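PDB 1QYI: hypothetical protein from Staphylococcus aureus subsp. aureus, which is of unknown function but probably acts as a hydrolase of the haloacid dehalogenase (HAD) superfamily, with an alpha/beta core and a helical cap. Local coordinates for residues A[84-89]-A[149-154]; A[88-93]-A[165-170]; A[235-240]-A[282-287]; A[270-275]-A[300-305]. One frame throughout, in Å; residues are numbered along the deposited sequence.

Contact 1: A[84-89]-A[149-154]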
loop_
_atom_site.group_PDB
_atom_site.type_symbol
_atom_site.label_atom_id
_atom_site.label_comp_id
_atom_site.label_asym_id
_atom_site.label_seq_id
_atom_site.Cartn_x
_atom_site.Cartn_y
_atom_site.Cartn_z
ATOM N N VAL A 84 0.390 2.360 -15.292
ATOM C CA VAL A 84 0.524 3.764 -15.668
ATOM C C VAL A 84 1.822 4.000 -16.449
ATOM O O VAL A 84 1.852 4.763 -17.411
ATOM C CB VAL A 84 0.499 4.670 -14.407
ATOM C CG1 VAL A 84 0.956 6.079 -14.753
ATOM C CG2 VAL A 84 -0.916 4.695 -13.834
ATOM N N PHE A 85 2.896 3.334 -16.042
ATOM C CA PHE A 85 4.163 3.512 -16.719
ATOM C C PHE A 85 4.210 2.785 -18.058
ATOM O O PHE A 85 4.944 3.191 -18.966
ATOM C CB PHE A 85 5.305 3.030 -15.833
ATOM C CG PHE A 85 6.626 3.030 -16.527
ATOM C CD1 PHE A 85 7.307 4.220 -16.750
ATOM C CD2 PHE A 85 7.167 1.834 -17.013
ATOM C CE1 PHE A 85 8.510 4.223 -17.450
ATOM C CE2 PHE A 85 8.370 1.825 -17.716
ATOM C CZ PHE A 85 9.049 3.020 -17.938
ATOM N N SER A 86 3.442 1.708 -18.184
ATOM C CA SER A 86 3.411 0.946 -19.438
ATOM C C SER A 86 2.700 1.733 -20.545
ATOM O O SER A 86 3.117 1.711 -21.706
ATOM C CB SER A 86 2.707 -0.403 -19.233
ATOM O OG SER A 86 3.488 -1.281 -18.455
ATOM N N ILE A 87 1.634 2.431 -20.167
ATOM C CA ILE A 87 0.848 3.232 -21.098
ATOM C C ILE A 87 1.723 4.301 -21.743
ATOM O O ILE A 87 1.589 4.597 -22.931
ATOM C CB ILE A 87 -0.347 3.892 -20.364
ATOM C CG1 ILE A 87 -1.244 2.804 -19.785
ATOM C CG2 ILE A 87 -1.144 4.765 -21.323
ATOM C CD1 ILE A 87 -1.686 1.796 -20.831
ATOM N N HIS A 88 2.625 4.875 -20.956
ATOM C CA HIS A 88 3.521 5.891 -21.476
ATOM C C HIS A 88 4.651 5.244 -22.251
ATOM O O HIS A 88 5.148 5.817 -23.216
ATOM C CB HIS A 88 4.099 6.741 -20.352
ATOM C CG HIS A 88 3.093 7.623 -19.692
ATOM N ND1 HIS A 88 2.144 8.332 -20.410
ATOM C CD2 HIS A 88 2.877 7.926 -18.396
ATOM C CE1 HIS A 88 1.399 9.025 -19.581
ATOM N NE2 HIS A 88 1.817 8.801 -18.346
ATOM N N LEU A 89 5.059 4.051 -21.831
ATOM C CA LEU A 89 6.133 3.364 -22.517
ATOM C C LEU A 89 5.646 2.998 -23.909
ATOM O O LEU A 89 6.304 3.294 -24.903
ATOM C CB LEU A 89 6.548 2.103 -21.753
ATOM C CG LEU A 89 7.644 1.272 -22.436
ATOM C CD1 LEU A 89 8.864 2.129 -22.663
ATOM C CD2 LEU A 89 7.973 0.064 -21.601
ATOM N N ALA A 149 -4.876 -7.885 -19.131
ATOM C CA ALA A 149 -5.192 -8.385 -20.463
ATOM C C ALA A 149 -5.382 -7.211 -21.427
ATOM O O ALA A 149 -4.924 -7.258 -22.567
ATOM C CB ALA A 149 -6.457 -9.247 -20.418
ATOM N N ALA A 150 -6.055 -6.158 -20.966
ATOM C CA ALA A 150 -6.287 -4.978 -21.792
ATOM C C ALA A 150 -4.948 -4.329 -22.124
ATOM O O ALA A 150 -4.700 -3.931 -23.264
ATOM C CB ALA A 150 -7.177 -3.987 -21.052
ATOM N N LEU A 151 -4.089 -4.229 -21.115
ATOM C CA LEU A 151 -2.766 -3.638 -21.274
ATOM C C LEU A 151 -1.948 -4.384 -22.318
ATOM O O LEU A 151 -1.200 -3.772 -23.080
ATOM C CB LEU A 151 -2.022 -3.649 -19.933
ATOM C CG LEU A 151 -0.508 -3.431 -19.972
ATOM C CD1 LEU A 151 -0.205 -2.103 -20.628
ATOM C CD2 LEU A 151 0.057 -3.482 -18.563
ATOM N N GLU A 152 -2.100 -5.706 -22.353
ATOM C CA GLU A 152 -1.367 -6.549 -23.303
ATOM C C GLU A 152 -1.887 -6.419 -24.737
ATOM O O GLU A 152 -1.108 -6.346 -25.692
ATOM C CB GLU A 152 -1.449 -8.008 -22.858
ATOM C CG GLU A 152 -0.535 -8.956 -23.599
ATOM C CD GLU A 152 -0.426 -10.289 -22.891
ATOM O OE1 GLU A 152 -1.453 -10.997 -22.784
ATOM O OE2 GLU A 152 0.684 -10.624 -22.419
ATOM N N GLU A 153 -3.209 -6.398 -24.871
ATOM C CA GLU A 153 -3.865 -6.263 -26.164
ATOM C C GLU A 153 -3.532 -4.902 -26.752
ATOM O O GLU A 153 -3.321 -4.764 -27.954
ATOM C CB GLU A 153 -5.384 -6.412 -25.987
ATOM C CG GLU A 153 -6.252 -5.751 -27.063
ATOM C CD GLU A 153 -6.512 -6.632 -28.271
ATOM O OE1 GLU A 153 -5.542 -6.984 -28.983
ATOM O OE2 GLU A 153 -7.697 -6.979 -28.501
ATOM N N PHE A 154 -3.489 -3.896 -25.890
ATOM C CA PHE A 154 -3.184 -2.532 -26.300
ATOM C C PHE A 154 -1.778 -2.450 -26.875
ATOM O O PHE A 154 -1.551 -1.803 -27.898
ATOM C CB PHE A 154 -3.293 -1.605 -25.095
ATOM C CG PHE A 154 -3.144 -0.154 -25.425
ATOM C CD1 PHE A 154 -4.154 0.525 -26.097
ATOM C CD2 PHE A 154 -2.000 0.541 -25.051
ATOM C CE1 PHE A 154 -4.029 1.878 -26.388
ATOM C CE2 PHE A 154 -1.864 1.894 -25.336
ATOM C CZ PHE A 154 -2.881 2.563 -26.007
#

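Contact 2: A[88-93]-A[165-170]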
loop_
_atom_site.group_PDB
_atom_site.type_symbol
_atom_site.label_atom_id
_atom_site.label_comp_id
_atom_site.label_asym_id
_atom_site.label_seq_id
_atom_site.Cartn_x
_atom_site.Cartn_y
_atom_site.Cartn_z
ATOM N N HIS A 88 2.625 4.875 -20.956
ATOM C CA HIS A 88 3.521 5.891 -21.476
ATOM C C HIS A 88 4.651 5.244 -22.251
ATOM O O HIS A 88 5.148 5.817 -23.216
ATOM C CB HIS A 88 4.099 6.741 -20.352
ATOM C CG HIS A 88 3.093 7.623 -19.692
ATOM N ND1 HIS A 88 2.144 8.332 -20.410
ATOM C CD2 HIS A 88 2.877 7.926 -18.396
ATOM C CE1 HIS A 88 1.399 9.025 -19.581
ATOM N NE2 HIS A 88 1.817 8.801 -18.346
ATOM N N LEU A 89 5.059 4.051 -21.831
ATOM C CA LEU A 89 6.133 3.364 -22.517
ATOM C C LEU A 89 5.646 2.998 -23.909
ATOM O O LEU A 89 6.304 3.294 -24.903
ATOM C CB LEU A 89 6.548 2.103 -21.753
ATOM C CG LEU A 89 7.644 1.272 -22.436
ATOM C CD1 LEU A 89 8.864 2.129 -22.663
ATOM C CD2 LEU A 89 7.973 0.064 -21.601
ATOM N N ILE A 90 4.485 2.356 -23.971
ATOM C CA ILE A 90 3.887 1.952 -25.240
ATOM C C ILE A 90 3.718 3.194 -26.137
ATOM O O ILE A 90 3.888 3.123 -27.352
ATOM C CB ILE A 90 2.497 1.254 -24.994
ATOM C CG1 ILE A 90 2.711 -0.106 -24.348
ATOM C CG2 ILE A 90 1.742 1.060 -26.303
ATOM C CD1 ILE A 90 1.495 -0.641 -23.627
ATOM N N ASP A 91 3.407 4.330 -25.516
ATOM C CA ASP A 91 3.200 5.587 -26.225
ATOM C C ASP A 91 4.486 6.110 -26.880
ATOM O O ASP A 91 4.464 6.653 -27.990
ATOM C CB ASP A 91 2.624 6.629 -25.255
ATOM C CG ASP A 91 2.035 7.829 -25.969
ATOM O OD1 ASP A 91 1.448 7.648 -27.063
ATOM O OD2 ASP A 91 2.116 8.947 -25.420
ATOM N N ILE A 92 5.602 5.948 -26.178
ATOM C CA ILE A 92 6.905 6.379 -26.664
ATOM C C ILE A 92 7.409 5.379 -27.714
ATOM O O ILE A 92 8.086 5.759 -28.672
ATOM C CB ILE A 92 7.931 6.475 -25.488
ATOM C CG1 ILE A 92 7.430 7.470 -24.450
ATOM C CG2 ILE A 92 9.296 6.923 -25.996
ATOM C CD1 ILE A 92 8.294 7.560 -23.219
ATOM N N LEU A 93 7.075 4.103 -27.537
ATOM C CA LEU A 93 7.506 3.067 -28.472
ATOM C C LEU A 93 6.809 3.126 -29.825
ATOM O O LEU A 93 7.302 2.559 -30.800
ATOM C CB LEU A 93 7.295 1.681 -27.874
ATOM C CG LEU A 93 8.179 1.358 -26.682
ATOM C CD1 LEU A 93 7.701 0.064 -26.067
ATOM C CD2 LEU A 93 9.631 1.255 -27.113
ATOM N N THR A 165 4.685 -9.940 -23.949
ATOM C CA THR A 165 4.818 -10.623 -22.657
ATOM C C THR A 165 5.740 -9.853 -21.731
ATOM O O THR A 165 5.902 -10.211 -20.572
ATOM C CB THR A 165 5.386 -12.064 -22.803
ATOM O OG1 THR A 165 6.607 -12.036 -23.558
ATOM C CG2 THR A 165 4.373 -12.971 -23.490
ATOM N N LEU A 166 6.342 -8.796 -22.261
ATOM C CA LEU A 166 7.244 -7.952 -21.496
ATOM C C LEU A 166 6.417 -7.173 -20.478
ATOM O O LEU A 166 6.916 -6.793 -19.422
ATOM C CB LEU A 166 7.947 -6.975 -22.434
ATOM C CG LEU A 166 9.161 -6.239 -21.877
ATOM C CD1 LEU A 166 10.346 -7.205 -21.829
ATOM C CD2 LEU A 166 9.496 -5.046 -22.755
ATOM N N PHE A 167 5.148 -6.947 -20.814
ATOM C CA PHE A 167 4.210 -6.219 -19.964
ATOM C C PHE A 167 3.428 -7.139 -19.026
ATOM O O PHE A 167 2.488 -6.707 -18.357
ATOM C CB PHE A 167 3.212 -5.438 -20.829
ATOM C CG PHE A 167 3.843 -4.404 -21.714
ATOM C CD1 PHE A 167 4.592 -3.366 -21.164
ATOM C CD2 PHE A 167 3.708 -4.481 -23.099
ATOM C CE1 PHE A 167 5.207 -2.420 -21.979
ATOM C CE2 PHE A 167 4.320 -3.542 -23.927
ATOM C CZ PHE A 167 5.072 -2.511 -23.365
ATOM N N SER A 168 3.810 -8.409 -18.995
ATOM C CA SER A 168 3.145 -9.387 -18.148
ATOM C C SER A 168 3.315 -9.071 -16.668
ATOM O O SER A 168 4.299 -8.460 -16.255
ATOM C CB SER A 168 3.703 -10.788 -18.415
ATOM O OG SER A 168 5.055 -10.893 -17.963
ATOM N N LEU A 169 2.339 -9.503 -15.881
ATOM C CA LEU A 169 2.357 -9.306 -14.447
ATOM C C LEU A 169 3.581 -10.023 -13.864
ATOM O O LEU A 169 3.964 -11.091 -14.340
ATOM C CB LEU A 169 1.075 -9.878 -13.855
ATOM C CG LEU A 169 1.023 -9.934 -12.337
ATOM C CD1 LEU A 169 1.296 -8.547 -11.770
ATOM C CD2 LEU A 169 -0.331 -10.452 -11.889
ATOM N N LYS A 170 4.197 -9.435 -12.844
ATOM C CA LYS A 170 5.377 -10.035 -12.229
ATOM C C LYS A 170 6.481 -10.283 -13.268
ATOM O O LYS A 170 7.385 -11.094 -13.053
ATOM C CB LYS A 170 4.993 -11.352 -11.539
ATOM C CG LYS A 170 4.240 -11.196 -10.218
ATOM C CD LYS A 170 5.209 -10.941 -9.069
ATOM C CE LYS A 170 4.490 -10.830 -7.726
ATOM N NZ LYS A 170 3.591 -11.994 -7.458
#

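Contact 3: A[235-240]-A[282-287]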
loop_
_atom_site.group_PDB
_atom_site.type_symbol
_atom_site.label_atom_id
_atom_site.label_comp_id
_atom_site.label_asym_id
_atom_site.label_seq_id
_atom_site.Cartn_x
_atom_site.Cartn_y
_atom_site.Cartn_z
ATOM N N GLY A 235 -2.518 -3.431 21.475
ATOM C CA GLY A 235 -2.159 -4.386 20.439
ATOM C C GLY A 235 -2.299 -3.838 19.024
ATOM O O GLY A 235 -3.060 -2.894 18.798
ATOM N N ILE A 236 -1.564 -4.418 18.071
ATOM C CA ILE A 236 -1.614 -3.980 16.668
ATOM C C ILE A 236 -1.838 -5.104 15.637
ATOM O O ILE A 236 -1.145 -6.119 15.661
ATOM C CB ILE A 236 -0.303 -3.240 16.246
ATOM C CG1 ILE A 236 -0.154 -1.938 17.024
ATOM C CG2 ILE A 236 -0.356 -2.875 14.763
ATOM C CD1 ILE A 236 -1.239 -0.933 16.722
ATOM N N ALA A 237 -2.802 -4.896 14.742
ATOM C CA ALA A 237 -3.113 -5.823 13.646
ATOM C C ALA A 237 -3.233 -4.977 12.372
ATOM O O ALA A 237 -4.174 -4.191 12.234
ATOM C CB ALA A 237 -4.432 -6.568 13.908
ATOM N N THR A 238 -2.285 -5.120 11.449
ATOM C CA THR A 238 -2.324 -4.345 10.204
ATOM C C THR A 238 -2.048 -5.199 8.968
ATOM O O THR A 238 -1.593 -6.340 9.075
ATOM C CB THR A 238 -1.288 -3.194 10.219
ATOM O OG1 THR A 238 -1.367 -2.466 8.988
ATOM C CG2 THR A 238 0.121 -3.742 10.391
ATOM N N GLY A 239 -2.333 -4.631 7.798
ATOM C CA GLY A 239 -2.095 -5.323 6.543
ATOM C C GLY A 239 -0.693 -5.025 6.043
ATOM O O GLY A 239 -0.240 -5.585 5.047
ATOM N N ARG A 240 -0.012 -4.120 6.740
ATOM C CA ARG A 240 1.351 -3.734 6.405
ATOM C C ARG A 240 2.340 -4.818 6.832
ATOM O O ARG A 240 2.122 -5.505 7.834
ATOM C CB ARG A 240 1.733 -2.446 7.140
ATOM C CG ARG A 240 0.937 -1.208 6.776
ATOM C CD ARG A 240 1.518 -0.005 7.498
ATOM N NE ARG A 240 1.081 1.259 6.917
ATOM C CZ ARG A 240 1.873 2.311 6.748
ATOM N NH1 ARG A 240 3.151 2.262 7.113
ATOM N NH2 ARG A 240 1.381 3.415 6.208
ATOM N N LEU A 282 -5.479 -16.024 5.097
ATOM C CA LEU A 282 -5.579 -15.561 6.470
ATOM C C LEU A 282 -5.492 -14.042 6.479
ATOM O O LEU A 282 -5.033 -13.443 7.448
ATOM C CB LEU A 282 -4.454 -16.171 7.320
ATOM C CG LEU A 282 -4.749 -17.477 8.082
ATOM C CD1 LEU A 282 -5.550 -18.434 7.230
ATOM C CD2 LEU A 282 -3.445 -18.106 8.526
ATOM N N GLY A 283 -5.951 -13.435 5.385
ATOM C CA GLY A 283 -5.936 -11.985 5.238
ATOM C C GLY A 283 -6.798 -11.247 6.252
ATOM O O GLY A 283 -7.520 -11.875 7.025
ATOM N N LYS A 284 -6.741 -9.914 6.233
ATOM C CA LYS A 284 -7.476 -9.088 7.193
ATOM C C LYS A 284 -8.947 -9.414 7.453
ATOM O O LYS A 284 -9.449 -9.140 8.556
ATOM C CB LYS A 284 -7.368 -7.597 6.843
ATOM C CG LYS A 284 -7.243 -6.687 8.082
ATOM C CD LYS A 284 -5.810 -6.698 8.631
ATOM C CE LYS A 284 -5.717 -6.338 10.110
ATOM N NZ LYS A 284 -6.128 -4.962 10.448
ATOM N N PRO A 285 -9.677 -9.955 6.456
ATOM C CA PRO A 285 -11.075 -10.244 6.799
ATOM C C PRO A 285 -11.062 -11.321 7.890
ATOM O O PRO A 285 -11.878 -11.306 8.812
ATOM C CB PRO A 285 -11.661 -10.745 5.483
ATOM C CG PRO A 285 -10.821 -10.072 4.447
ATOM C CD PRO A 285 -9.426 -10.155 5.017
ATOM N N ASN A 286 -10.113 -12.250 7.778
ATOM C CA ASN A 286 -9.962 -13.331 8.746
ATOM C C ASN A 286 -9.341 -12.738 10.019
ATOM O O ASN A 286 -8.294 -12.099 9.970
ATOM C CB ASN A 286 -9.059 -14.439 8.172
ATOM C CG ASN A 286 -8.929 -15.642 9.109
ATOM O OD1 ASN A 286 -8.462 -15.512 10.241
ATOM N ND2 ASN A 286 -9.335 -16.819 8.634
ATOM N N PRO A 287 -9.983 -12.957 11.178
ATOM C CA PRO A 287 -9.533 -12.458 12.483
ATOM C C PRO A 287 -8.192 -12.993 12.999
ATOM O O PRO A 287 -7.779 -12.652 14.105
ATOM C CB PRO A 287 -10.690 -12.831 13.405
ATOM C CG PRO A 287 -11.166 -14.117 12.814
ATOM C CD PRO A 287 -11.161 -13.827 11.333
#

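Contact 4: A[270-275]-A[300-305]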
loop_
_atom_site.group_PDB
_atom_site.type_symbol
_atom_site.label_atom_id
_atom_site.label_comp_id
_atom_site.label_asym_id
_atom_site.label_seq_id
_atom_site.Cartn_x
_atom_site.Cartn_y
_atom_site.Cartn_z
ATOM N N LEU A 270 1.381 -14.147 6.277
ATOM C CA LEU A 270 2.138 -14.752 5.194
ATOM C C LEU A 270 2.869 -15.986 5.711
ATOM O O LEU A 270 2.926 -17.021 5.043
ATOM C CB LEU A 270 3.129 -13.731 4.632
ATOM C CG LEU A 270 4.070 -14.129 3.489
ATOM C CD1 LEU A 270 5.206 -14.979 4.028
ATOM C CD2 LEU A 270 3.296 -14.857 2.394
ATOM N N GLU A 271 3.430 -15.872 6.906
ATOM C CA GLU A 271 4.138 -16.990 7.481
ATOM C C GLU A 271 3.144 -18.095 7.817
ATOM O O GLU A 271 3.336 -19.255 7.447
ATOM C CB GLU A 271 4.885 -16.546 8.736
ATOM C CG GLU A 271 5.799 -17.617 9.288
ATOM C CD GLU A 271 6.454 -18.435 8.183
ATOM O OE1 GLU A 271 6.860 -17.834 7.153
ATOM O OE2 GLU A 271 6.581 -19.673 8.356
ATOM N N ALA A 272 2.066 -17.720 8.498
ATOM C CA ALA A 272 1.031 -18.666 8.894
ATOM C C ALA A 272 0.459 -19.457 7.715
ATOM O O ALA A 272 0.126 -20.630 7.860
ATOM C CB ALA A 272 -0.092 -17.927 9.617
ATOM N N GLU A 273 0.344 -18.819 6.553
ATOM C CA GLU A 273 -0.202 -19.490 5.376
ATOM C C GLU A 273 0.758 -20.536 4.817
ATOM O O GLU A 273 0.338 -21.549 4.260
ATOM C CB GLU A 273 -0.551 -18.465 4.289
ATOM C CG GLU A 273 -1.602 -17.446 4.717
ATOM C CD GLU A 273 -1.865 -16.377 3.664
ATOM O OE1 GLU A 273 -0.891 -15.879 3.049
ATOM O OE2 GLU A 273 -3.049 -16.020 3.467
ATOM N N ASN A 274 2.051 -20.285 4.959
ATOM C CA ASN A 274 3.049 -21.223 4.473
ATOM C C ASN A 274 3.090 -22.489 5.326
ATOM O O ASN A 274 3.403 -23.561 4.825
ATOM C CB ASN A 274 4.422 -20.545 4.425
ATOM C CG ASN A 274 4.542 -19.569 3.259
ATOM O OD1 ASN A 274 4.240 -19.921 2.118
ATOM N ND2 ASN A 274 4.987 -18.347 3.538
HETATM N N MSE A 275 2.771 -22.364 6.613
HETATM C CA MSE A 275 2.748 -23.510 7.517
HETATM C C MSE A 275 1.466 -24.300 7.324
HETATM O O MSE A 275 1.454 -25.520 7.452
HETATM C CB MSE A 275 2.803 -23.052 8.965
HETATM C CG MSE A 275 4.095 -22.395 9.364
HETATM SE SE MSE A 275 3.979 -21.723 11.170
HETATM C CE MSE A 275 3.917 -19.849 10.792
ATOM N N ASP A 300 4.004 -21.147 17.155
ATOM C CA ASP A 300 3.443 -22.314 17.805
ATOM C C ASP A 300 1.993 -22.207 18.212
ATOM O O ASP A 300 1.398 -23.183 18.666
ATOM C CB ASP A 300 4.282 -22.666 19.031
ATOM C CG ASP A 300 5.752 -22.808 18.704
ATOM O OD1 ASP A 300 6.078 -23.468 17.691
ATOM O OD2 ASP A 300 6.584 -22.269 19.460
ATOM N N LYS A 301 1.406 -21.032 18.054
ATOM C CA LYS A 301 0.012 -20.860 18.451
ATOM C C LYS A 301 -0.866 -20.515 17.268
ATOM O O LYS A 301 -2.081 -20.431 17.396
ATOM C CB LYS A 301 -0.082 -19.759 19.499
ATOM C CG LYS A 301 0.988 -19.849 20.562
ATOM C CD LYS A 301 0.959 -18.611 21.415
ATOM C CE LYS A 301 2.238 -18.448 22.206
ATOM N NZ LYS A 301 2.517 -17.000 22.427
ATOM N N TYR A 302 -0.240 -20.336 16.113
ATOM C CA TYR A 302 -0.959 -19.984 14.903
ATOM C C TYR A 302 -2.149 -20.875 14.589
ATOM O O TYR A 302 -3.253 -20.381 14.366
ATOM C CB TYR A 302 0.011 -19.963 13.730
ATOM C CG TYR A 302 0.865 -18.720 13.696
ATOM C CD1 TYR A 302 1.010 -17.916 14.825
ATOM C CD2 TYR A 302 1.553 -18.365 12.546
ATOM C CE1 TYR A 302 1.823 -16.790 14.807
ATOM C CE2 TYR A 302 2.371 -17.245 12.516
ATOM C CZ TYR A 302 2.505 -16.462 13.652
ATOM O OH TYR A 302 3.338 -15.370 13.632
ATOM N N GLU A 303 -1.930 -22.184 14.584
ATOM C CA GLU A 303 -2.993 -23.133 14.288
ATOM C C GLU A 303 -4.240 -22.893 15.121
ATOM O O GLU A 303 -5.363 -23.045 14.637
ATOM C CB GLU A 303 -2.502 -24.557 14.529
ATOM C CG GLU A 303 -3.480 -25.627 14.083
ATOM C CD GLU A 303 -2.819 -26.983 13.989
ATOM O OE1 GLU A 303 -2.237 -27.423 15.007
ATOM O OE2 GLU A 303 -2.883 -27.607 12.905
ATOM N N SER A 304 -4.045 -22.525 16.379
ATOM C CA SER A 304 -5.179 -22.286 17.253
ATOM C C SER A 304 -5.868 -20.984 16.884
ATOM O O SER A 304 -7.078 -20.839 17.058
ATOM C CB SER A 304 -4.733 -22.245 18.717
ATOM O OG SER A 304 -3.814 -21.191 18.960
ATOM N N TYR A 305 -5.093 -20.040 16.364
ATOM C CA TYR A 305 -5.641 -18.751 15.968
ATOM C C TYR A 305 -6.498 -18.893 14.713
ATOM O O TYR A 305 -7.325 -18.031 14.411
ATOM C CB TYR A 305 -4.513 -17.748 15.715
ATOM C CG TYR A 305 -3.615 -17.459 16.912
ATOM C CD1 TYR A 305 -3.975 -17.839 18.199
ATOM C CD2 TYR A 305 -2.415 -16.779 16.748
ATOM C CE1 TYR A 305 -3.156 -17.550 19.298
ATOM C CE2 TYR A 305 -1.591 -16.482 17.831
ATOM C CZ TYR A 305 -1.965 -16.872 19.103
ATOM O OH TYR A 305 -1.147 -16.602 20.174
#

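Contact 1: A[84-89]-A[149-154]
Ser86 and Ile87 pack against Leu151 and Phe154 in a buried helix-to-helix contact. It joins helix 77-93 to helix 144-158 in the all-helical part of the chain, which probably corresponds to the cap of a HAD-type enzyme. The two segments run almost parallel, with 9° between their directions. Their axes stay 10.9 Å apart at closest approach, so side chains alone bridge the gap.

Leu151 is the central side chain. Its CG lies opposite the backbone N (chi1 164°), and both methyl branches extend to the other helix. CD1 sits 3.6 Å from Ser86 CB and 4.2 Å from Ile87 CD1. The second branch, CD2, lies beside Ser86 CB and OG at 4.1 Å each. Ile87 uses only its far methyl: CD1 also meets Phe154 CD2 at 4.4 Å, approaching the ring at a slant. Phe136 completes this cluster, touching Ile87 and Leu151 and setting its ring edge-to-face with that of Phe154.

Ser86 OG is hydrogen-bonded to Phe82 O, one turn back in its own helix. Its polar end is thus satisfied locally, and the serine presents CB to Leu151. The contact therefore rests on apolar packing and shape, without polar pairing between the helices.

Contact 2: A[88-93]-A[165-170]
Ile90 and Phe167 are the facing residues, with their CA atoms 9.7 Å apart. Segment 88-93 lies on helix 77-93. The other has no regular structure and belongs to the connection from helix 144-158 to helix 172-195. This is a loop packed on a helix within the helical, probably cap, portion of the HAD-like fold.

Phe167 spans the wide gap. Its CG lies opposite the carbonyl carbon (chi1 -61°), and the far end of the ring enters between Leu89 and Ile90. Leu89 comes in at the ring edge, near its plane, with CD2 3.7 Å from Phe167 CE1. Ile90 touches with one branch: its CG1 is 3.5 Å from Phe167 CZ. Ala155 of helix 144-158 touches both Ile90 and Phe167, so the ring packs against two helices.

The loop is also tied to itself. Thr165 O accepts from both Ser168 N and Ser168 OG, which reach it from the same face of its plane. The hydroxyl bond, Ser168 OG to Thr165 O, measures 2.8 Å.

The end of the isoleucine chain makes a CH-pi contact: Ile90 CD1 stands 4.2 Å from the Phe167 ring centroid, 19° off the ring normal.

Contact 3: A[235-240]-A[282-287]
Lys284 reaches across to Ala237, Thr238 and Gly239 at the end of strand 233-237. This strand belongs to the parallel sheet of a Rossmann-like HAD core. The sequence Thr238-Gly239-Arg240 and the position of Lys284 are consistent with HAD motifs II and III.

One hydrogen bond spans the segments. Lys284 NZ donates to Ala237 O at 2.8 Å. The donor stands above the carbonyl plane, 60° out of it, not on a lone pair. The same NZ forms a salt bridge with Asp327 and a long, weak ion pair with Asp7. Lys284 is therefore held between the strand end and acidic groups, an arrangement consistent with the motif III lysine of HAD enzymes. Arg240 forms a salt bridge with Asp9.

Van der Waals contacts line the rest of the lysine chain, which is bent at chi2 (79°) and chi4. Lys284 CE lies 4.0 Å from Ala237 CB, and Lys284 CD lies 4.1 Å from Gly239 N. Ser289 and Tyr290 of helix 288-295 touch both Ala237 and Lys284.

Each segment contains a turn. Gly283 to Asn286 form a type I turn, and Asn286 OD1 caps Phe288 N. Thr238 starts an ST turn: Arg240 N donates to Thr238 OG1 at 3.1 Å, nearly straight at 170°.

Contact 4: A[270-275]-A[300-305]
The hydroxyl of Tyr302 is gripped by two groups while its ring packs on Ala272 and Met275. Tyr302 OH is hydrogen-bonded to Asn297 OD1 and has a weaker bond to Asp268 OD1.

The contact joins the last turns of helix 266-275 to the start of helix 302-307, on the periphery of the HAD-like core domain. The backbones come close at Ala272 and Tyr302, whose CA atoms are 6.5 Å apart. Ala272 CB lies 3.4 Å from Tyr302 CD2. Met275, present as selenomethionine, meets the same CD2-CE2 rim with its CE from the other side of the ring plane, 3.3 Å from Tyr302 CD2; the two methyl groups straddle the rim. A bend at chi3 (-108°) turns CE to the ring. The SE of Met275 lies 5.3 Å from the ring centroid, 51° off the normal, an oblique Met-aromatic contact.

Phe288 meets the Tyr302 ring edge-to-face and also touches Ala272. Nearby, Glu271 OE2 forms a salt bridge with Arg299, which Met275 also touches.

The chemistry is that of an amphipathic aromatic. One rim of the tyrosine supplies the apolar packing between the helices, and its hydroxyl, bonded to Asn297 and weakly to Asp268, probably limits how far the ring can shift.

How the contacts relate
The four contacts form two pairs, one in each part of the chain. Contacts 1 and 2 share helix 77-93 and have centres 5 Å apart. They touch where Ile90 meets Leu151 and Phe154, so they form one packed cluster of helix and loop side chains in the helical part. Contacts 3 and 4 lie 13 Å apart and belong to the alpha/beta core, contact 3 at a strand end of the parallel sheet and contact 4 farther out. Their segments alternate along the chain, and Glu273 OE2 probably accepts a bond from Leu282 N. The pairs follow in series, with centres 33 to 38 Å apart. This is consistent with a helical cap inserted into a HAD core.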